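Local atomic coordinates of unsaturated glucuronyl hydrolase (Streptococcus agalactiae, PDB entry 2ZZR), a protein that hydrolyses unsaturated disaccharides of chondroitin, hyaluronan and heparin, releasing the 4,5-unsaturated uronic acid from their non-reducing end. Residues N65-W78 with L89-R103. Residues are numbered along the deposited sequence; the frame is centred on the assembly and turned at random.
Sequences NTEWTNGFWTGCLW and LKNIAHKNVLSFLNR
R103 reaches from helix 87-105 to the loop 65-69, while A93 and W78 pack where that helix lies against helix 70-84. The two form an antiparallel helical hairpin of the glycoside hydrolase family 88 alpha barrel. The axes of segments 70-78 and 89-103 approach to 9.2 Å at a crossing angle of -153°. R103 NH1 and NH2 both donate hydrogen bonds to E67 O, with NH2 at 2.9 Å. This carbonyl oxygen lies in the guanidinium plane. NH1 also hydrogen-bonds N65 OD1 at 2.9 Å, coming from above the amide carbonyl plane. T66 CA and N65 O lie over one guanidinium face. The arginine chain is extended from CG to NE, with CG anti to the backbone N (chi1 -172°), which carries the group out to the loop. The N65 amide stands almost perpendicular to the F100 ring, and its ND2 sits over the ring centre. From there ND2 gives S99 OG a nearly straight hydrogen bond of 2.9 Å.

T74 OG1 approaches F100 CE1 at the ring edge and accepts a hydrogen bond from N96 ND2 at 2.8 Å. Further along, L77 CD1 meets I92 CG2 at 3.7 Å. A93 CB makes a CH-pi contact with the six-membered ring of W78, 16° off the ring normal. K90 and V97 also touch this indole, V97 at its edge.

Outside the pair, I108 O and A109 O accept from R103 NE and NH2, so the guanidinium is held from both the loop and the chain beyond its helix. Helix 115-130 packs on W78 and F100. The E67 side chain is about 7 Å from that of D114, the probable nucleophile. E67 OE1 accepts a hydrogen bond from W68 N at 3.0 Å, through its anti lone pair.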
loop_
_atom_site.group_PDB
_atom_site.type_symbol
_atom_site.label_atom_id
_atom_site.label_comp_id
_atom_site.label_asym_id
_atom_site.label_seq_id
_atom_site.Cartn_x
_atom_site.Cartn_y
_atom_site.Cartn_z
ATOM N N ASN A 65 -19.177 -6.239 -2.578
ATOM C CA ASN A 65 -17.899 -6.714 -2.054
ATOM C C ASN A 65 -17.229 -7.736 -2.975
ATOM O O ASN A 65 -17.104 -8.914 -2.630
ATOM C CB ASN A 65 -18.074 -7.280 -0.635
ATOM C CG ASN A 65 -16.765 -7.335 0.141
ATOM O OD1 ASN A 65 -15.698 -7.028 -0.394
ATOM N ND2 ASN A 65 -16.844 -7.723 1.414
ATOM N N THR A 66 -16.783 -7.270 -4.141
ATOM C CA THR A 66 -16.226 -8.166 -5.160
ATOM C C THR A 66 -14.972 -7.616 -5.851
ATOM O O THR A 66 -14.477 -8.218 -6.801
ATOM C CB THR A 66 -17.273 -8.500 -6.256
ATOM O OG1 THR A 66 -17.685 -7.291 -6.897
ATOM C CG2 THR A 66 -18.492 -9.218 -5.664
ATOM N N GLU A 67 -14.456 -6.483 -5.380
ATOM C CA GLU A 67 -13.228 -5.916 -5.949
ATOM C C GLU A 67 -11.992 -6.249 -5.106
ATOM O O GLU A 67 -12.087 -7.002 -4.140
ATOM C CB GLU A 67 -13.361 -4.401 -6.154
ATOM C CG GLU A 67 -13.702 -3.982 -7.599
ATOM C CD GLU A 67 -12.554 -4.159 -8.577
ATOM O OE1 GLU A 67 -11.525 -4.760 -8.205
ATOM O OE2 GLU A 67 -12.691 -3.700 -9.736
ATOM N N TRP A 68 -10.835 -5.712 -5.491
ATOM C CA TRP A 68 -9.603 -5.891 -4.711
ATOM C C TRP A 68 -9.434 -4.783 -3.671
ATOM O O TRP A 68 -8.508 -4.829 -2.857
ATOM C CB TRP A 68 -8.361 -5.946 -5.623
ATOM C CG TRP A 68 -7.978 -4.643 -6.296
ATOM C CD1 TRP A 68 -8.471 -4.152 -7.475
ATOM C CD2 TRP A 68 -7.011 -3.684 -5.839
ATOM N NE1 TRP A 68 -7.878 -2.951 -7.776
ATOM C CE2 TRP A 68 -6.978 -2.637 -6.790
ATOM C CE3 TRP A 68 -6.173 -3.606 -4.714
ATOM C CZ2 TRP A 68 -6.145 -1.515 -6.650
ATOM C CZ3 TRP A 68 -5.336 -2.492 -4.575
ATOM C CH2 TRP A 68 -5.329 -1.462 -5.543
ATOM N N THR A 69 -10.354 -3.821 -3.698
ATOM C CA THR A 69 -10.199 -2.537 -3.008
ATOM C C THR A 69 -11.138 -2.341 -1.811
ATOM O O THR A 69 -11.031 -1.334 -1.103
ATOM C CB THR A 69 -10.466 -1.376 -3.975
ATOM O OG1 THR A 69 -11.687 -1.621 -4.693
ATOM C CG2 THR A 69 -9.324 -1.217 -4.966
ATOM N N ASN A 70 -12.059 -3.278 -1.597
ATOM C CA ASN A 70 -13.105 -3.094 -0.572
ATOM C C ASN A 70 -12.573 -2.894 0.847
ATOM O O ASN A 70 -13.152 -2.128 1.622
ATOM C CB ASN A 70 -14.093 -4.252 -0.579
ATOM C CG ASN A 70 -14.803 -4.387 -1.901
ATOM O OD1 ASN A 70 -15.908 -3.863 -2.089
ATOM N ND2 ASN A 70 -14.165 -5.070 -2.836
ATOM N N GLY A 71 -11.476 -3.574 1.163
ATOM C CA GLY A 71 -10.845 -3.502 2.490
ATOM C C GLY A 71 -10.334 -2.125 2.871
ATOM O O GLY A 71 -10.262 -1.805 4.062
ATOM N N PHE A 72 -9.978 -1.311 1.872
ATOM C CA PHE A 72 -9.480 0.046 2.111
ATOM C C PHE A 72 -10.558 0.957 2.691
ATOM O O PHE A 72 -10.262 1.826 3.510
ATOM C CB PHE A 72 -8.883 0.664 0.840
ATOM C CG PHE A 72 -7.648 -0.038 0.350
ATOM C CD1 PHE A 72 -6.490 -0.075 1.133
ATOM C CD2 PHE A 72 -7.637 -0.663 -0.896
ATOM C CE1 PHE A 72 -5.339 -0.725 0.683
ATOM C CE2 PHE A 72 -6.492 -1.320 -1.353
ATOM C CZ PHE A 72 -5.344 -1.349 -0.563
ATOM N N TRP A 73 -11.806 0.743 2.276
ATOM C CA TRP A 73 -12.942 1.463 2.859
ATOM C C TRP A 73 -13.062 1.151 4.358
ATOM O O TRP A 73 -13.059 2.065 5.189
ATOM C CB TRP A 73 -14.243 1.122 2.115
ATOM C CG TRP A 73 -15.499 1.545 2.845
ATOM C CD1 TRP A 73 -16.472 0.724 3.342
ATOM C CD2 TRP A 73 -15.902 2.887 3.168
ATOM N NE1 TRP A 73 -17.461 1.469 3.947
ATOM C CE2 TRP A 73 -17.136 2.797 3.857
ATOM C CE3 TRP A 73 -15.345 4.155 2.936
ATOM C CZ2 TRP A 73 -17.822 3.929 4.322
ATOM C CZ3 TRP A 73 -16.028 5.287 3.401
ATOM C CH2 TRP A 73 -17.256 5.160 4.084
ATOM N N THR A 74 -13.142 -0.135 4.689
ATOM C CA THR A 74 -13.220 -0.590 6.079
ATOM C C THR A 74 -12.015 -0.086 6.884
ATOM O O THR A 74 -12.166 0.336 8.033
ATOM C CB THR A 74 -13.323 -2.121 6.177
ATOM O OG1 THR A 74 -14.293 -2.606 5.233
ATOM C CG2 THR A 74 -13.733 -2.553 7.594
ATOM N N GLY A 75 -10.831 -0.108 6.265
ATOM C CA GLY A 75 -9.624 0.442 6.900
ATOM C C GLY A 75 -9.737 1.909 7.286
ATOM O O GLY A 75 -9.274 2.304 8.364
ATOM N N CYS A 76 -10.339 2.721 6.412
ATOM C CA CYS A 76 -10.593 4.138 6.721
ATOM C C CYS A 76 -11.481 4.247 7.962
ATOM O O CYS A 76 -11.221 5.064 8.855
ATOM C CB CYS A 76 -11.263 4.870 5.548
ATOM S SG CYS A 76 -10.195 5.200 4.111
ATOM N N LEU A 77 -12.520 3.419 8.013
ATOM C CA LEU A 77 -13.433 3.402 9.162
ATOM C C LEU A 77 -12.727 3.029 10.468
ATOM O O LEU A 77 -12.947 3.682 11.498
ATOM C CB LEU A 77 -14.617 2.463 8.910
ATOM C CG LEU A 77 -15.457 2.753 7.662
ATOM C CD1 LEU A 77 -16.606 1.754 7.555
ATOM C CD2 LEU A 77 -15.955 4.191 7.616
ATOM N N TRP A 78 -11.885 1.996 10.430
ATOM C CA TRP A 78 -11.154 1.566 11.630
ATOM C C TRP A 78 -10.149 2.621 12.084
ATOM O O TRP A 78 -9.997 2.855 13.287
ATOM C CB TRP A 78 -10.446 0.218 11.438
ATOM C CG TRP A 78 -11.347 -0.983 11.424
ATOM C CD1 TRP A 78 -11.397 -1.956 10.464
ATOM C CD2 TRP A 78 -12.323 -1.344 12.413
ATOM N NE1 TRP A 78 -12.336 -2.904 10.796
ATOM C CE2 TRP A 78 -12.926 -2.550 11.984
ATOM C CE3 TRP A 78 -12.754 -0.760 13.616
ATOM C CZ2 TRP A 78 -13.943 -3.183 12.711
ATOM C CZ3 TRP A 78 -13.761 -1.394 14.341
ATOM C CH2 TRP A 78 -14.338 -2.595 13.891
ATOM N N LEU A 89 -18.901 3.986 14.160
ATOM C CA LEU A 89 -17.882 3.554 13.201
ATOM C C LEU A 89 -17.602 2.062 13.323
ATOM O O LEU A 89 -17.522 1.356 12.317
ATOM C CB LEU A 89 -16.594 4.362 13.379
ATOM C CG LEU A 89 -16.688 5.852 13.048
ATOM C CD1 LEU A 89 -15.430 6.565 13.491
ATOM C CD2 LEU A 89 -16.942 6.092 11.567
ATOM N N LYS A 90 -17.457 1.590 14.558
ATOM C CA LYS A 90 -17.260 0.173 14.830
ATOM C C LYS A 90 -18.433 -0.652 14.306
ATOM O O LYS A 90 -18.237 -1.720 13.721
ATOM C CB LYS A 90 -17.069 -0.065 16.331
ATOM C CG LYS A 90 -17.015 -1.524 16.723
ATOM C CD LYS A 90 -16.911 -1.688 18.224
ATOM C CE LYS A 90 -16.904 -3.157 18.609
ATOM N NZ LYS A 90 -16.501 -3.338 20.032
ATOM N N ASN A 91 -19.650 -0.153 14.518
ATOM C CA ASN A 91 -20.842 -0.837 14.035
ATOM C C ASN A 91 -20.804 -1.109 12.537
ATOM O O ASN A 91 -21.037 -2.241 12.107
ATOM C CB ASN A 91 -22.106 -0.060 14.406
ATOM C CG ASN A 91 -22.477 -0.220 15.865
ATOM O OD1 ASN A 91 -21.981 -1.116 16.556
ATOM N ND2 ASN A 91 -23.367 0.646 16.343
ATOM N N ILE A 92 -20.498 -0.083 11.748
ATOM C CA ILE A 92 -20.467 -0.252 10.292
ATOM C C ILE A 92 -19.245 -1.062 9.845
ATOM O O ILE A 92 -19.365 -1.941 8.993
ATOM C CB ILE A 92 -20.626 1.090 9.508
ATOM C CG1 ILE A 92 -20.701 0.844 7.991
ATOM C CG2 ILE A 92 -19.531 2.097 9.863
ATOM C CD1 ILE A 92 -21.844 -0.097 7.552
ATOM N N ALA A 93 -18.090 -0.787 10.451
ATOM C CA ALA A 93 -16.859 -1.504 10.107
ATOM C C ALA A 93 -16.967 -2.998 10.417
ATOM O O ALA A 93 -16.506 -3.839 9.638
ATOM C CB ALA A 93 -15.656 -0.874 10.810
ATOM N N HIS A 94 -17.598 -3.341 11.539
ATOM C CA HIS A 94 -17.764 -4.747 11.883
ATOM C C HIS A 94 -18.760 -5.464 10.970
ATOM O O HIS A 94 -18.627 -6.668 10.729
ATOM C CB HIS A 94 -18.148 -4.956 13.348
ATOM C CG HIS A 94 -18.301 -6.398 13.708
ATOM N ND1 HIS A 94 -17.231 -7.265 13.775
ATOM C CD2 HIS A 94 -19.403 -7.138 13.976
ATOM C CE1 HIS A 94 -17.665 -8.473 14.089
ATOM N NE2 HIS A 94 -18.980 -8.422 14.213
ATOM N N LYS A 95 -19.756 -4.730 10.478
ATOM C CA LYS A 95 -20.652 -5.263 9.457
ATOM C C LYS A 95 -19.880 -5.573 8.172
ATOM O O LYS A 95 -20.111 -6.614 7.545
ATOM C CB LYS A 95 -21.818 -4.313 9.200
ATOM C CG LYS A 95 -22.910 -4.431 10.264
ATOM C CD LYS A 95 -24.013 -3.424 10.043
ATOM C CE LYS A 95 -24.942 -3.376 11.248
ATOM N NZ LYS A 95 -25.823 -2.179 11.193
ATOM N N ASN A 96 -18.952 -4.684 7.801
ATOM C CA ASN A 96 -18.024 -4.960 6.692
ATOM C C ASN A 96 -17.255 -6.254 6.946
ATOM O O ASN A 96 -17.164 -7.114 6.073
ATOM C CB ASN A 96 -17.031 -3.809 6.482
ATOM C CG ASN A 96 -17.650 -2.587 5.838
ATOM O OD1 ASN A 96 -18.858 -2.537 5.548
ATOM N ND2 ASN A 96 -16.823 -1.573 5.620
ATOM N N VAL A 97 -16.708 -6.394 8.153
ATOM C CA VAL A 97 -16.010 -7.617 8.560
ATOM C C VAL A 97 -16.856 -8.878 8.327
ATOM O O VAL A 97 -16.358 -9.885 7.820
ATOM C CB VAL A 97 -15.523 -7.531 10.037
ATOM C CG1 VAL A 97 -15.023 -8.878 10.532
ATOM C CG2 VAL A 97 -14.438 -6.465 10.165
ATOM N N LEU A 98 -18.137 -8.819 8.692
ATOM C CA LEU A 98 -19.019 -9.971 8.502
ATOM C C LEU A 98 -19.216 -10.285 7.015
ATOM O O LEU A 98 -19.270 -11.456 6.625
ATOM C CB LEU A 98 -20.357 -9.768 9.220
ATOM C CG LEU A 98 -20.283 -9.756 10.759
ATOM C CD1 LEU A 98 -21.663 -9.511 11.379
ATOM C CD2 LEU A 98 -19.679 -11.042 11.296
ATOM N N SER A 99 -19.289 -9.231 6.202
ATOM C CA SER A 99 -19.334 -9.350 4.745
ATOM C C SER A 99 -18.067 -10.010 4.199
ATOM O O SER A 99 -18.139 -10.866 3.318
ATOM C CB SER A 99 -19.539 -7.977 4.099
ATOM O OG SER A 99 -19.459 -8.049 2.683
ATOM N N PHE A 100 -16.906 -9.607 4.714
ATOM C CA PHE A 100 -15.644 -10.250 4.328
ATOM C C PHE A 100 -15.594 -11.722 4.733
ATOM O O PHE A 100 -15.085 -12.558 3.990
ATOM C CB PHE A 100 -14.436 -9.471 4.872
ATOM C CG PHE A 100 -14.147 -8.209 4.112
ATOM C CD1 PHE A 100 -14.447 -6.966 4.656
ATOM C CD2 PHE A 100 -13.584 -8.263 2.839
ATOM C CE1 PHE A 100 -14.192 -5.792 3.954
ATOM C CE2 PHE A 100 -13.327 -7.099 2.124
ATOM C CZ PHE A 100 -13.631 -5.859 2.679
ATOM N N LEU A 101 -16.131 -12.040 5.907
ATOM C CA LEU A 101 -16.248 -13.427 6.336
ATOM C C LEU A 101 -17.139 -14.216 5.374
ATOM O O LEU A 101 -16.808 -15.342 4.996
ATOM C CB LEU A 101 -16.782 -13.511 7.773
ATOM C CG LEU A 101 -16.855 -14.894 8.441
ATOM C CD1 LEU A 101 -15.613 -15.761 8.211
ATOM C CD2 LEU A 101 -17.121 -14.734 9.932
ATOM N N ASN A 102 -18.260 -13.620 4.973
ATOM C CA ASN A 102 -19.128 -14.240 3.968
ATOM C C ASN A 102 -18.394 -14.476 2.644
ATOM O O ASN A 102 -18.526 -15.537 2.022
ATOM C CB ASN A 102 -20.372 -13.390 3.720
ATOM C CG ASN A 102 -21.271 -13.978 2.640
ATOM O OD1 ASN A 102 -21.217 -13.570 1.479
ATOM N ND2 ASN A 102 -22.076 -14.961 3.016
ATOM N N ARG A 103 -17.619 -13.475 2.231
ATOM C CA ARG A 103 -16.885 -13.522 0.967
ATOM C C ARG A 103 -15.874 -14.674 0.908
ATOM O O ARG A 103 -15.764 -15.356 -0.119
ATOM C CB ARG A 103 -16.207 -12.174 0.696
ATOM C CG ARG A 103 -15.580 -12.079 -0.688
ATOM C CD ARG A 103 -15.058 -10.691 -0.974
ATOM N NE ARG A 103 -14.357 -10.648 -2.257
ATOM C CZ ARG A 103 -13.779 -9.566 -2.768
ATOM N NH1 ARG A 103 -13.819 -8.400 -2.123
ATOM N NH2 ARG A 103 -13.160 -9.648 -3.939
#